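Local coordinates for protein Cwp19 (Clostridioides difficile, PDB 5OQ3) that probably hydrolyses glycosidic bonds of the bacterial cell wall through this glycoside hydrolase domain, the whole protein possibly also acting as an N-acetylmuramoyl-L-alanine amidase, at residues A121-Y126 / V187-Y192. Residues are numbered along the deposited sequence; the frame is centred on the assembly and turned at random.
Sequences AWFNPY and VHFDDY
With Trp122 and His188 both carrying CG opposite their backbone N (chi1 159° and -178°), the two rings run side by side into the barrel interior, whereas Asp190, its CG held between N and the carbonyl carbon, turns back toward the indole. The edge of the imidazole meets one face of the indole, T-shaped, with planes at 74° and His188 CD2 3.9 Å from Trp122 CG. Trp122 NE1 donates to Asp190 OD1 at 2.9 Å; OD1 sits near the indole plane, at the ring edge, yet the N-H meets it from above the carboxylate plane, the two flat groups being turned steeply against each other. Strands 118-123 and 186-189, neighbours in the parallel TIM barrel, are joined by His188 N to Ala121 O and by Phe123 N to His188 O, each 2.8 Å. On the other face of the sheet, Phe123 CE1 packs 3.9 Å from Val187 CG1, under helix 165-181. Past the strand ends one water bridges Asn124 ND2 and Asp190 OD2; another links Asn124 OD1, Tyr126 N and Tyr192 O. Asn124 OD1 also accepts from Arg127 N; Tyr286 OH bonds His188 ND1. Indole and water thus hold separate oxygens of Asp190, which should restrain its rotation at the C-terminal mouth, where TIM-barrel hydrolases place their active sites.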
loop_
_atom_site.group_PDB
_atom_site.type_symbol
_atom_site.label_atom_id
_atom_site.label_comp_id
_atom_site.label_asym_id
_atom_site.label_seq_id
_atom_site.Cartn_x
_atom_site.Cartn_y
_atom_site.Cartn_z
ATOM N N ALA A 121 6.821 6.199 -3.012
ATOM C CA ALA A 121 6.265 5.545 -4.193
ATOM C C ALA A 121 5.584 4.252 -3.790
ATOM O O ALA A 121 6.239 3.344 -3.246
ATOM C CB ALA A 121 7.376 5.271 -5.195
ATOM N N TRP A 122 4.271 4.175 -4.053
ATOM C CA TRP A 122 3.457 3.049 -3.698
ATOM C C TRP A 122 3.233 2.134 -4.922
ATOM O O TRP A 122 2.797 2.585 -5.983
ATOM C CB TRP A 122 2.175 3.570 -3.075
ATOM C CG TRP A 122 0.944 2.744 -3.009
ATOM C CD1 TRP A 122 0.834 1.367 -3.039
ATOM C CD2 TRP A 122 -0.374 3.240 -2.805
ATOM N NE1 TRP A 122 -0.477 1.009 -2.929
ATOM C CE2 TRP A 122 -1.237 2.131 -2.799
ATOM C CE3 TRP A 122 -0.927 4.517 -2.684
ATOM C CZ2 TRP A 122 -2.629 2.252 -2.625
ATOM C CZ3 TRP A 122 -2.307 4.644 -2.543
ATOM C CH2 TRP A 122 -3.135 3.516 -2.514
ATOM N N PHE A 123 3.509 0.862 -4.694
ATOM C CA PHE A 123 3.385 -0.196 -5.699
ATOM C C PHE A 123 2.420 -1.288 -5.224
ATOM O O PHE A 123 2.440 -1.683 -4.041
ATOM C CB PHE A 123 4.741 -0.867 -5.934
ATOM C CG PHE A 123 5.833 0.056 -6.381
ATOM C CD1 PHE A 123 6.588 0.810 -5.465
ATOM C CD2 PHE A 123 6.226 0.081 -7.708
ATOM C CE1 PHE A 123 7.603 1.629 -5.883
ATOM C CE2 PHE A 123 7.239 0.914 -8.126
ATOM C CZ PHE A 123 7.958 1.674 -7.209
ATOM N N ASN A 124 1.633 -1.832 -6.161
ATOM C CA ASN A 124 0.885 -3.072 -5.944
ATOM C C ASN A 124 1.695 -4.187 -6.645
ATOM O O ASN A 124 1.855 -4.140 -7.853
ATOM C CB ASN A 124 -0.535 -2.930 -6.472
ATOM C CG ASN A 124 -1.348 -4.190 -6.281
ATOM O OD1 ASN A 124 -0.863 -5.303 -6.544
ATOM N ND2 ASN A 124 -2.627 -4.019 -5.880
ATOM N N PRO A 125 2.272 -5.149 -5.898
ATOM C CA PRO A 125 3.196 -6.058 -6.568
ATOM C C PRO A 125 2.541 -7.031 -7.573
ATOM O O PRO A 125 3.080 -7.197 -8.670
ATOM C CB PRO A 125 3.847 -6.831 -5.392
ATOM C CG PRO A 125 2.954 -6.613 -4.227
ATOM C CD PRO A 125 2.286 -5.305 -4.431
ATOM N N TYR A 126 1.473 -7.736 -7.168
ATOM C CA TYR A 126 1.006 -8.927 -7.919
ATOM C C TYR A 126 -0.232 -8.703 -8.814
ATOM O O TYR A 126 -0.502 -9.557 -9.630
ATOM C CB TYR A 126 0.680 -10.106 -7.000
ATOM C CG TYR A 126 1.741 -10.452 -5.955
ATOM C CD1 TYR A 126 3.004 -10.897 -6.306
ATOM C CD2 TYR A 126 1.439 -10.375 -4.613
ATOM C CE1 TYR A 126 3.943 -11.236 -5.348
ATOM C CE2 TYR A 126 2.349 -10.741 -3.638
ATOM C CZ TYR A 126 3.605 -11.189 -4.013
ATOM O OH TYR A 126 4.484 -11.530 -3.026
ATOM N N VAL A 187 9.697 3.559 -0.503
ATOM C CA VAL A 187 8.935 2.576 -1.313
ATOM C C VAL A 187 7.901 1.960 -0.371
ATOM O O VAL A 187 8.241 1.596 0.752
ATOM C CB VAL A 187 9.913 1.497 -1.881
ATOM C CG1 VAL A 187 9.136 0.343 -2.503
ATOM C CG2 VAL A 187 10.938 2.128 -2.822
ATOM N N HIS A 188 6.663 1.868 -0.857
ATOM C CA HIS A 188 5.536 1.442 -0.067
ATOM C C HIS A 188 4.732 0.370 -0.816
ATOM O O HIS A 188 4.415 0.566 -2.012
ATOM C CB HIS A 188 4.640 2.649 0.148
ATOM C CG HIS A 188 3.416 2.423 0.989
ATOM N ND1 HIS A 188 3.395 2.711 2.334
ATOM C CD2 HIS A 188 2.169 2.039 0.659
ATOM C CE1 HIS A 188 2.179 2.482 2.805
ATOM N NE2 HIS A 188 1.417 2.071 1.813
ATOM N N PHE A 189 4.397 -0.734 -0.142
ATOM C CA PHE A 189 3.387 -1.687 -0.646
ATOM C C PHE A 189 2.173 -1.592 0.265
ATOM O O PHE A 189 2.328 -1.461 1.480
ATOM C CB PHE A 189 3.881 -3.163 -0.608
ATOM C CG PHE A 189 5.023 -3.507 -1.549
ATOM C CD1 PHE A 189 5.571 -2.631 -2.501
ATOM C CD2 PHE A 189 5.517 -4.780 -1.509
ATOM C CE1 PHE A 189 6.611 -3.023 -3.341
ATOM C CE2 PHE A 189 6.521 -5.182 -2.368
ATOM C CZ PHE A 189 7.063 -4.314 -3.266
ATOM N N ASP A 190 0.983 -1.698 -0.333
ATOM C CA ASP A 190 -0.236 -1.788 0.451
ATOM C C ASP A 190 -0.581 -3.247 0.735
ATOM O O ASP A 190 0.328 -4.090 0.876
ATOM C CB ASP A 190 -1.372 -0.947 -0.147
ATOM C CG ASP A 190 -1.830 -1.406 -1.508
ATOM O OD1 ASP A 190 -0.957 -1.763 -2.337
ATOM O OD2 ASP A 190 -3.043 -1.297 -1.820
ATOM N N ASP A 191 -1.853 -3.596 0.866
ATOM C CA ASP A 191 -2.243 -4.775 1.621
ATOM C C ASP A 191 -2.573 -6.004 0.778
ATOM O O ASP A 191 -2.998 -7.009 1.353
ATOM C CB ASP A 191 -3.455 -4.430 2.512
ATOM C CG ASP A 191 -4.630 -3.802 1.738
ATOM O OD1 ASP A 191 -4.512 -2.672 1.163
ATOM O OD2 ASP A 191 -5.695 -4.454 1.699
ATOM N N TYR A 192 -2.319 -5.964 -0.534
ATOM C CA TYR A 192 -2.706 -7.053 -1.418
ATOM C C TYR A 192 -1.525 -7.983 -1.669
ATOM O O TYR A 192 -0.470 -7.566 -2.161
ATOM C CB TYR A 192 -3.313 -6.565 -2.729
ATOM C CG TYR A 192 -4.529 -5.703 -2.554
ATOM C CD1 TYR A 192 -5.761 -6.267 -2.238
ATOM C CD2 TYR A 192 -4.456 -4.318 -2.685
ATOM C CE1 TYR A 192 -6.880 -5.478 -2.071
ATOM C CE2 TYR A 192 -5.585 -3.519 -2.516
ATOM C CZ TYR A 192 -6.780 -4.111 -2.230
ATOM O OH TYR A 192 -7.881 -3.318 -2.057
HETATM O O HOH W 1 -0.437 -7.390 -4.922
HETATM O O HOH W 2 -2.958 -1.380 -4.655
#